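Local coordinates for protein putative methylase (Clostridium difficile, PDB 3LDU) that probably methylates guanine bases of ribosomal RNA as an RNA-binding methyltransferase, and binds GTP in its methyltransferase domain, at residues 67-72 with 81-86; 103-108 with 149-154; 191-196 with 256-261. All coordinates share one frame; numbering follows the deposited sequence.

How the contacts relate
Contacts 1 and 2 belong to one sheet, whereas contact 3 lies in the methyltransferase domain on the opposite side of the chain's centre, about 48 Å and 45 Å away between centres. Contact 1 sets side chains of strand 63-70 against the C-terminal part of helix 74-82 and the residues after it; contact 2 pairs edge strand 98-104 with strand 145-150. The two meet where strands 63-70 and 153-159 run side by side. Each contact has a buried flank (Thr81 and Ile84; Leu108, Ile149 and Asp152; Trp193 and Ile260) and an exposed one (Arg83; the lysines; Gly196). Hydrogen bonds hold contact 2; contacts 1 and 3 have none between their segments and rely on aromatic and aliphatic packing, contact 1 also bringing an arginine up to a phenylalanine ring.

Contact 1 (67-72 with 81-86); sequences AEFEAK and TKRINW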
loop_
_atom_site.group_PDB
_atom_site.type_symbol
_atom_site.label_atom_id
_atom_site.label_comp_id
_atom_site.label_asym_id
_atom_site.label_seq_id
_atom_site.Cartn_x
_atom_site.Cartn_y
_atom_site.Cartn_z
ATOM N N ALA A 67 14.251 17.578 4.527
ATOM C CA ALA A 67 14.180 19.020 4.304
ATOM C C ALA A 67 13.063 19.365 3.342
ATOM O O ALA A 67 12.680 18.553 2.505
ATOM C CB ALA A 67 15.499 19.527 3.762
ATOM N N GLU A 68 12.547 20.582 3.469
ATOM C CA GLU A 68 11.617 21.119 2.488
ATOM C C GLU A 68 11.938 22.593 2.292
ATOM O O GLU A 68 12.137 23.328 3.260
ATOM C CB GLU A 68 10.163 20.916 2.933
ATOM C CG GLU A 68 9.144 21.582 2.026
ATOM C CD GLU A 68 7.713 21.196 2.367
ATOM O OE1 GLU A 68 6.817 21.426 1.525
ATOM O OE2 GLU A 68 7.485 20.659 3.473
ATOM N N PHE A 69 12.034 23.014 1.037
ATOM C CA PHE A 69 12.368 24.396 0.718
ATOM C C PHE A 69 11.935 24.704 -0.701
ATOM O O PHE A 69 11.687 23.802 -1.493
ATOM C CB PHE A 69 13.874 24.640 0.860
ATOM C CG PHE A 69 14.731 23.644 0.107
ATOM C CD1 PHE A 69 14.933 23.770 -1.261
ATOM C CD2 PHE A 69 15.341 22.588 0.771
ATOM C CE1 PHE A 69 15.726 22.849 -1.958
ATOM C CE2 PHE A 69 16.134 21.674 0.087
ATOM C CZ PHE A 69 16.326 21.804 -1.278
ATOM N N GLU A 70 11.853 25.986 -1.025
ATOM C CA GLU A 70 11.553 26.393 -2.384
ATOM C C GLU A 70 12.832 26.396 -3.217
ATOM O O GLU A 70 13.892 26.775 -2.735
ATOM C CB GLU A 70 10.926 27.784 -2.379
ATOM C CG GLU A 70 10.526 28.272 -3.746
ATOM C CD GLU A 70 9.756 29.559 -3.674
ATOM O OE1 GLU A 70 10.336 30.613 -4.017
ATOM O OE2 GLU A 70 8.581 29.516 -3.255
ATOM N N ALA A 71 12.733 25.971 -4.469
ATOM C CA ALA A 71 13.867 26.053 -5.379
ATOM C C ALA A 71 13.356 26.317 -6.788
ATOM O O ALA A 71 12.692 25.477 -7.372
ATOM C CB ALA A 71 14.691 24.775 -5.340
ATOM N N LYS A 72 13.659 27.492 -7.328
ATOM C CA LYS A 72 13.195 27.846 -8.666
ATOM C C LYS A 72 14.315 27.785 -9.706
ATOM O O LYS A 72 14.080 27.961 -10.901
ATOM C CB LYS A 72 12.554 29.235 -8.654
ATOM C CG LYS A 72 11.235 29.291 -7.887
ATOM C CD LYS A 72 10.656 30.699 -7.895
ATOM C CE LYS A 72 9.375 30.805 -7.068
ATOM N NZ LYS A 72 8.198 30.159 -7.722
ATOM N N THR A 81 20.366 22.423 -0.818
ATOM C CA THR A 81 20.630 21.030 -0.509
ATOM C C THR A 81 21.977 20.912 0.201
ATOM O O THR A 81 22.127 20.152 1.165
ATOM C CB THR A 81 20.653 20.182 -1.787
ATOM O OG1 THR A 81 19.380 20.280 -2.446
ATOM C CG2 THR A 81 20.946 18.714 -1.447
ATOM N N LYS A 82 22.948 21.680 -0.284
ATOM C CA LYS A 82 24.299 21.647 0.260
ATOM C C LYS A 82 24.352 22.118 1.716
ATOM O O LYS A 82 25.141 21.595 2.511
ATOM C CB LYS A 82 25.247 22.491 -0.599
ATOM C CG LYS A 82 26.689 22.473 -0.086
ATOM C CD LYS A 82 27.636 23.231 -0.996
ATOM C CE LYS A 82 29.026 23.311 -0.358
ATOM N NZ LYS A 82 30.002 24.053 -1.197
ATOM N N ARG A 83 23.515 23.092 2.067
ATOM C CA ARG A 83 23.543 23.660 3.415
ATOM C C ARG A 83 22.978 22.723 4.477
ATOM O O ARG A 83 23.201 22.925 5.663
ATOM C CB ARG A 83 22.842 25.024 3.471
ATOM C CG ARG A 83 21.418 25.051 2.919
ATOM C CD ARG A 83 20.383 24.433 3.863
ATOM N NE ARG A 83 19.017 24.632 3.372
ATOM C CZ ARG A 83 17.935 24.052 3.886
ATOM N NH1 ARG A 83 18.045 23.220 4.912
ATOM N NH2 ARG A 83 16.739 24.305 3.371
ATOM N N ILE A 84 22.231 21.708 4.054
ATOM C CA ILE A 84 21.747 20.689 4.978
ATOM C C ILE A 84 22.956 19.975 5.575
ATOM O O ILE A 84 23.951 19.767 4.881
ATOM C CB ILE A 84 20.859 19.673 4.245
ATOM C CG1 ILE A 84 19.607 20.369 3.710
ATOM C CG2 ILE A 84 20.497 18.489 5.155
ATOM C CD1 ILE A 84 18.836 19.524 2.726
ATOM N N ASN A 85 22.888 19.621 6.858
ATOM C CA ASN A 85 23.980 18.889 7.485
ATOM C C ASN A 85 23.826 17.408 7.199
ATOM O O ASN A 85 23.262 16.663 8.002
ATOM C CB ASN A 85 24.035 19.135 8.994
ATOM C CG ASN A 85 25.231 18.452 9.655
ATOM O OD1 ASN A 85 25.283 18.308 10.877
ATOM N ND2 ASN A 85 26.198 18.034 8.846
ATOM N N TRP A 86 24.313 16.984 6.038
ATOM C CA TRP A 86 24.092 15.614 5.604
ATOM C C TRP A 86 24.789 14.557 6.458
ATOM O O TRP A 86 24.316 13.426 6.543
ATOM C CB TRP A 86 24.412 15.453 4.115
ATOM C CG TRP A 86 23.301 15.990 3.273
ATOM C CD1 TRP A 86 23.261 17.192 2.613
ATOM C CD2 TRP A 86 22.034 15.362 3.039
ATOM N NE1 TRP A 86 22.046 17.333 1.969
ATOM C CE2 TRP A 86 21.282 16.227 2.222
ATOM C CE3 TRP A 86 21.474 14.148 3.444
ATOM C CZ2 TRP A 86 19.995 15.908 1.789
ATOM C CZ3 TRP A 86 20.186 13.835 3.006
ATOM C CH2 TRP A 86 19.465 14.716 2.199
#
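Between Phe69 and Arg83 a cationic group is brought up to an aromatic ring without lying flat on it. Arg83 NH2 comes within 3.4 Å of Phe69 CD2 by an oblique approach, and the guanidinium and ring planes stand 63° apart. The two side chains run past each other in opposite directions. Arg83 reaches this position because its CG sits between the backbone N and the carbonyl carbon (chi1 53°) and the chain bends at chi2, folding back toward the strand.

Phe69 is met by two more residues, both at the ring edge. Thr81 OG1 lies near the ring plane, 3.6 Å from Phe69 CZ; this hydroxyl is hydrogen-bonded to Leu77 O, one turn back in its own helix. Ile84 CD1 stands off Phe69 CE2 by 4.3 Å and comes closer to the alanine two residues earlier in the strand: 3.5 Å from Ile84 CD1 to Ala67 CB, tighter than usual for two carbons.

Strand 63-70 of the mixed sheet passes through a short loop into helix 74-82, and the contact folds the end of the helix segment back onto the strand; segment 81-86 belongs to the THUMP family region. Strand 153-159 lies on the flank of 63-70, and helix 111-129 touches Thr81 and Trp86.

Thr81 O accepts from both Ile84 N and Trp86 NE1, and so ties the residues that follow back to Thr81, the two donors arriving from opposite faces of the carbonyl plane. The indole bond is 2.9 Å from Trp86 NE1 to Thr81 O, somewhat bent at 142°, with the oxygen close to the ring plane. Ile84 CG2 rests over one face of the same indole, toward its rim, while CD1 of that isoleucine faces the strand.

Contact 2 (103-108 with 149-154); sequences SIKSKL and IHKDKV
Strand 103-104 runs parallel to strand 149-150, with Ser103 opposite Ile149 and Ile104 opposite His150. This parallel pairing, within the THUMP region, makes 98-104 an outermost strand of a seven-strand mixed sheet shared with the ferredoxin-like part. Ile104 N donates to Ile149 O at 2.8 Å, and Lys151 N returns the link to Ile104 O at 3.0 Å, meeting it nearly along the C=O axis. Beyond the pairing, segment 149-154 reverses through a type I' turn from His150 to Lys153, a tight hairpin connection that sends the chain back into strand 153-159. Segment 103-108 instead leaves the sheet and wraps around that turn.

Ser106 binds the two loops together. Its OG lies anti to the carbonyl carbon, beside the backbone N (chi1 -59°), where it accepts from Asp152 N at 2.9 Å in a nearly straight bond of 169° and donates to Ile104 O from above the carbonyl plane. Ile104 O is thereby gripped by two donors. The methyl CG2 of Ile149 packs against the same serine oxygen, 3.4 Å from Ser106 OG.

On the face with Ile104 and His150, Ile104 CG2 meets the edge of the imidazole. Lys105 and Lys151 lie side by side and point the same way, touching through their aliphatic portions. Leu108, on the buried flank, puts CB against Ile149 CD1 and also reaches helices 74-82 and 111-129.

Asp152 binds through both carboxylate oxygens: OD2 forms a salt bridge with Lys72, which ties the turn to the loop just after strand 63-70, and OD1 faces segment 103-108. Lys107 N lies 2.9 Å from Asp152 OD1, nearly in line with the carboxylate bond to that oxygen. A water oxygen 2.7 Å from Asp152 OD1 donates to it and accepts from Leu108 N.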
loop_
_atom_site.group_PDB
_atom_site.type_symbol
_atom_site.label_atom_id
_atom_site.label_comp_id
_atom_site.label_asym_id
_atom_site.label_seq_id
_atom_site.Cartn_x
_atom_site.Cartn_y
_atom_site.Cartn_z
ATOM N N SER A 103 8.959 15.625 -10.383
ATOM C CA SER A 103 8.745 17.065 -10.466
ATOM C C SER A 103 7.417 17.343 -11.150
ATOM O O SER A 103 7.189 16.880 -12.261
ATOM C CB SER A 103 9.877 17.737 -11.237
ATOM O OG SER A 103 9.637 19.128 -11.325
ATOM N N ILE A 104 6.563 18.095 -10.460
ATOM C CA ILE A 104 5.193 18.374 -10.902
ATOM C C ILE A 104 4.908 19.881 -10.836
ATOM O O ILE A 104 5.083 20.510 -9.783
ATOM C CB ILE A 104 4.182 17.613 -10.016
ATOM C CG1 ILE A 104 4.363 16.097 -10.188
ATOM C CG2 ILE A 104 2.746 18.029 -10.358
ATOM C CD1 ILE A 104 3.598 15.267 -9.180
ATOM N N LYS A 105 4.488 20.471 -11.957
ATOM C CA LYS A 105 4.159 21.901 -11.999
ATOM C C LYS A 105 5.265 22.783 -11.428
ATOM O O LYS A 105 4.993 23.705 -10.656
ATOM C CB LYS A 105 2.869 22.177 -11.224
ATOM C CG LYS A 105 1.645 21.451 -11.764
ATOM C CD LYS A 105 0.443 21.711 -10.873
ATOM C CE LYS A 105 -0.848 21.188 -11.509
ATOM N NZ LYS A 105 -1.078 19.739 -11.250
ATOM N N SER A 106 6.502 22.494 -11.812
ATOM C CA SER A 106 7.660 23.174 -11.243
ATOM C C SER A 106 8.647 23.545 -12.335
ATOM O O SER A 106 8.798 22.821 -13.327
ATOM C CB SER A 106 8.359 22.254 -10.233
ATOM O OG SER A 106 7.484 21.876 -9.187
ATOM N N LYS A 107 9.344 24.658 -12.128
ATOM C CA LYS A 107 10.350 25.134 -13.068
ATOM C C LYS A 107 11.479 24.118 -13.282
ATOM O O LYS A 107 11.969 23.961 -14.398
ATOM C CB LYS A 107 10.901 26.480 -12.594
ATOM C CG LYS A 107 9.837 27.578 -12.515
ATOM C CD LYS A 107 10.314 28.804 -11.736
ATOM C CE LYS A 107 10.955 29.869 -12.632
ATOM N NZ LYS A 107 12.271 29.473 -13.199
ATOM N N LEU A 108 11.868 23.410 -12.222
ATOM C CA LEU A 108 12.899 22.378 -12.336
ATOM C C LEU A 108 12.279 21.041 -12.751
ATOM O O LEU A 108 12.188 20.110 -11.946
ATOM C CB LEU A 108 13.659 22.230 -11.020
ATOM C CG LEU A 108 14.258 23.529 -10.462
ATOM C CD1 LEU A 108 14.965 23.242 -9.148
ATOM C CD2 LEU A 108 15.202 24.179 -11.474
ATOM N N ILE A 149 9.403 17.467 -6.126
ATOM C CA ILE A 149 9.169 18.895 -6.323
ATOM C C ILE A 149 7.745 19.129 -6.816
ATOM O O ILE A 149 7.310 18.530 -7.799
ATOM C CB ILE A 149 10.183 19.519 -7.304
ATOM C CG1 ILE A 149 11.611 19.033 -6.979
ATOM C CG2 ILE A 149 10.123 21.052 -7.235
ATOM C CD1 ILE A 149 12.712 19.639 -7.860
ATOM N N HIS A 150 7.015 19.981 -6.103
ATOM C CA HIS A 150 5.639 20.267 -6.477
ATOM C C HIS A 150 5.427 21.762 -6.353
ATOM O O HIS A 150 5.648 22.342 -5.290
ATOM C CB HIS A 150 4.674 19.498 -5.580
ATOM C CG HIS A 150 3.234 19.776 -5.883
ATOM N ND1 HIS A 150 2.563 19.167 -6.921
ATOM C CD2 HIS A 150 2.353 20.618 -5.305
ATOM C CE1 HIS A 150 1.319 19.610 -6.955
ATOM N NE2 HIS A 150 1.163 20.490 -5.981
ATOM N N LYS A 151 5.058 22.393 -7.463
ATOM C CA LYS A 151 4.902 23.840 -7.495
ATOM C C LYS A 151 6.108 24.543 -6.868
ATOM O O LYS A 151 5.961 25.483 -6.086
ATOM C CB LYS A 151 3.605 24.248 -6.796
ATOM C CG LYS A 151 2.363 23.739 -7.532
ATOM C CD LYS A 151 1.072 24.243 -6.914
ATOM C CE LYS A 151 -0.122 23.485 -7.495
ATOM N NZ LYS A 151 -1.422 23.932 -6.905
ATOM N N ASP A 152 7.294 24.051 -7.217
ATOM C CA ASP A 152 8.574 24.630 -6.794
ATOM C C ASP A 152 8.964 24.376 -5.335
ATOM O O ASP A 152 10.004 24.855 -4.887
ATOM C CB ASP A 152 8.622 26.130 -7.099
ATOM C CG ASP A 152 8.405 26.426 -8.563
ATOM O OD1 ASP A 152 8.890 25.642 -9.399
ATOM O OD2 ASP A 152 7.749 27.444 -8.877
ATOM N N LYS A 153 8.155 23.617 -4.602
ATOM C CA LYS A 153 8.527 23.243 -3.239
ATOM C C LYS A 153 9.227 21.887 -3.311
ATOM O O LYS A 153 8.652 20.907 -3.780
ATOM C CB LYS A 153 7.301 23.152 -2.322
ATOM C CG LYS A 153 6.369 24.372 -2.381
ATOM C CD LYS A 153 4.932 24.022 -1.925
ATOM C CE LYS A 153 4.056 23.477 -3.075
ATOM N NZ LYS A 153 3.525 22.075 -2.879
ATOM N N VAL A 154 10.470 21.846 -2.860
ATOM C CA VAL A 154 11.278 20.634 -2.921
ATOM C C VAL A 154 11.197 19.924 -1.582
ATOM O O VAL A 154 11.360 20.542 -0.536
ATOM C CB VAL A 154 12.747 20.989 -3.182
ATOM C CG1 VAL A 154 13.620 19.729 -3.196
ATOM C CG2 VAL A 154 12.889 21.781 -4.494
HETATM O O HOH W 1 11.123 24.192 -9.355
#

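Contact 3 (191-196 with 256-261); sequences TPWKAG and SKFKIY. With FMT (formic acid), chain D.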
loop_
_atom_site.group_PDB
_atom_site.type_symbol
_atom_site.label_atom_id
_atom_site.label_comp_id
_atom_site.label_asym_id
_atom_site.label_seq_id
_atom_site.Cartn_x
_atom_site.Cartn_y
_atom_site.Cartn_z
ATOM N N THR A 191 -14.746 -1.491 4.253
ATOM C CA THR A 191 -15.939 -2.250 4.613
ATOM C C THR A 191 -16.001 -2.489 6.117
ATOM O O THR A 191 -15.013 -2.291 6.832
ATOM C CB THR A 191 -15.946 -3.635 3.935
ATOM O OG1 THR A 191 -15.070 -4.517 4.653
ATOM C CG2 THR A 191 -15.532 -3.526 2.468
ATOM N N PRO A 192 -17.167 -2.923 6.608
ATOM C CA PRO A 192 -17.303 -3.249 8.031
ATOM C C PRO A 192 -16.888 -4.677 8.365
ATOM O O PRO A 192 -17.124 -5.120 9.486
ATOM C CB PRO A 192 -18.807 -3.081 8.293
ATOM C CG PRO A 192 -19.401 -2.545 7.012
ATOM C CD PRO A 192 -18.470 -2.904 5.922
ATOM N N TRP A 193 -16.268 -5.391 7.430
ATOM C CA TRP A 193 -15.925 -6.786 7.690
ATOM C C TRP A 193 -14.986 -6.926 8.881
ATOM O O TRP A 193 -14.048 -6.141 9.044
ATOM C CB TRP A 193 -15.291 -7.459 6.464
ATOM C CG TRP A 193 -14.895 -8.888 6.754
ATOM C CD1 TRP A 193 -15.719 -9.980 6.752
ATOM C CD2 TRP A 193 -13.593 -9.368 7.138
ATOM N NE1 TRP A 193 -15.011 -11.112 7.096
ATOM C CE2 TRP A 193 -13.706 -10.761 7.343
ATOM C CE3 TRP A 193 -12.346 -8.756 7.329
ATOM C CZ2 TRP A 193 -12.618 -11.551 7.712
ATOM C CZ3 TRP A 193 -11.269 -9.542 7.701
ATOM C CH2 TRP A 193 -11.411 -10.923 7.894
ATOM N N LYS A 194 -15.225 -7.952 9.691
ATOM C CA LYS A 194 -14.361 -8.292 10.822
ATOM C C LYS A 194 -14.194 -9.810 10.853
ATOM O O LYS A 194 -15.088 -10.529 10.437
ATOM C CB LYS A 194 -15.001 -7.840 12.141
ATOM C CG LYS A 194 -14.475 -6.524 12.687
ATOM C CD LYS A 194 -15.134 -5.329 12.017
ATOM C CE LYS A 194 -14.627 -4.016 12.608
ATOM N NZ LYS A 194 -15.397 -2.838 12.114
ATOM N N ALA A 195 -13.060 -10.293 11.349
ATOM C CA ALA A 195 -12.836 -11.733 11.493
ATOM C C ALA A 195 -14.009 -12.401 12.211
ATOM O O ALA A 195 -14.471 -11.914 13.240
ATOM C CB ALA A 195 -11.520 -11.994 12.245
ATOM N N GLY A 196 -14.495 -13.509 11.663
ATOM C CA GLY A 196 -15.661 -14.171 12.219
ATOM C C GLY A 196 -16.904 -13.995 11.367
ATOM O O GLY A 196 -17.801 -14.845 11.385
ATOM N N SER A 256 -7.815 -17.079 17.686
ATOM C CA SER A 256 -8.955 -16.912 16.790
ATOM C C SER A 256 -9.032 -17.946 15.667
ATOM O O SER A 256 -8.029 -18.289 15.038
ATOM C CB SER A 256 -8.980 -15.502 16.200
ATOM O OG SER A 256 -9.505 -14.582 17.136
ATOM N N LYS A 257 -10.239 -18.439 15.424
ATOM C CA LYS A 257 -10.482 -19.332 14.306
ATOM C C LYS A 257 -11.614 -18.785 13.447
ATOM O O LYS A 257 -12.690 -18.445 13.947
ATOM C CB LYS A 257 -10.814 -20.742 14.793
ATOM C CG LYS A 257 -9.689 -21.424 15.558
ATOM C CD LYS A 257 -10.104 -22.831 15.967
ATOM C CE LYS A 257 -9.021 -23.538 16.767
ATOM N NZ LYS A 257 -9.454 -24.903 17.187
ATOM N N PHE A 258 -11.352 -18.675 12.153
ATOM C CA PHE A 258 -12.374 -18.282 11.202
ATOM C C PHE A 258 -11.962 -18.779 9.830
ATOM O O PHE A 258 -10.826 -19.209 9.632
ATOM C CB PHE A 258 -12.579 -16.761 11.194
ATOM C CG PHE A 258 -11.345 -15.972 10.808
ATOM C CD1 PHE A 258 -11.133 -15.580 9.493
ATOM C CD2 PHE A 258 -10.398 -15.621 11.765
ATOM C CE1 PHE A 258 -9.998 -14.856 9.140
ATOM C CE2 PHE A 258 -9.267 -14.895 11.419
ATOM C CZ PHE A 258 -9.062 -14.512 10.107
ATOM N N LYS A 259 -12.898 -18.728 8.892
ATOM C CA LYS A 259 -12.645 -19.159 7.532
ATOM C C LYS A 259 -13.268 -18.143 6.585
ATOM O O LYS A 259 -14.393 -17.691 6.805
ATOM C CB LYS A 259 -13.280 -20.527 7.282
ATOM C CG LYS A 259 -12.471 -21.457 6.400
ATOM C CD LYS A 259 -11.470 -22.250 7.229
ATOM C CE LYS A 259 -11.062 -23.538 6.537
ATOM N NZ LYS A 259 -9.939 -24.197 7.261
ATOM N N ILE A 260 -12.534 -17.782 5.541
ATOM C CA ILE A 260 -13.095 -16.988 4.455
ATOM C C ILE A 260 -12.835 -17.757 3.159
ATOM O O ILE A 260 -12.010 -18.687 3.143
ATOM C CB ILE A 260 -12.513 -15.554 4.436
ATOM C CG1 ILE A 260 -11.009 -15.589 4.174
ATOM C CG2 ILE A 260 -12.788 -14.872 5.759
ATOM C CD1 ILE A 260 -10.313 -14.233 4.323
ATOM N N TYR A 261 -13.557 -17.411 2.094
ATOM C CA TYR A 261 -13.615 -18.278 0.924
ATOM C C TYR A 261 -13.353 -17.557 -0.381
ATOM O O TYR A 261 -13.851 -16.461 -0.593
ATOM C CB TYR A 261 -15.016 -18.901 0.834
ATOM C CG TYR A 261 -15.337 -19.767 2.015
ATOM C CD1 TYR A 261 -15.164 -21.142 1.950
ATOM C CD2 TYR A 261 -15.795 -19.211 3.204
ATOM C CE1 TYR A 261 -15.444 -21.951 3.046
ATOM C CE2 TYR A 261 -16.081 -20.009 4.300
ATOM C CZ TYR A 261 -15.900 -21.375 4.215
ATOM O OH TYR A 261 -16.179 -22.169 5.304
HETATM C C FMT D . -16.444 -18.513 9.592
HETATM O O1 FMT D . -17.470 -17.994 9.153
HETATM O O2 FMT D . -15.428 -17.882 9.883
#
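Trp193 and Phe258 meet in the methyltransferase domain, whose central sheet is of Rossmann type, where the loop before strand 199-201 passes the lead-in to the neighbouring parallel strand 260-264. Phe258 CE1 lies at the edge of the indole, near its plane, 4.4 Å from Trp193 CH2. On the phenyl ring itself, Ala195 covers one face: its CB stands 3.9 Å from the centroid of the Phe258 ring and 19° off the normal, a CH-pi contact displaced toward the CD2-CE2 side. Phe258 CG is tucked between the backbone N and the carbonyl carbon (chi1 61°), which turns that face to the alanine.

Ile260 crosses Trp193 at about a right angle, bringing its CG2 to 3.9 Å from Trp193 CZ2. The indole is placed further by Trp193 NE1, hydrogen-bonded to Arg197 O, and by Phe304, whose ring meets it edge-to-face. Helix 208-217 packs on both Trp193 and Ile260, and the side chain of Ile260 lies about 12 Å from the bound GTP.

Beside Phe258 CB sits a formic acid molecule, probably from the crystallisation liquor; Lys259 N donates to its O2 at 2.8 Å, nearly straight at 169°.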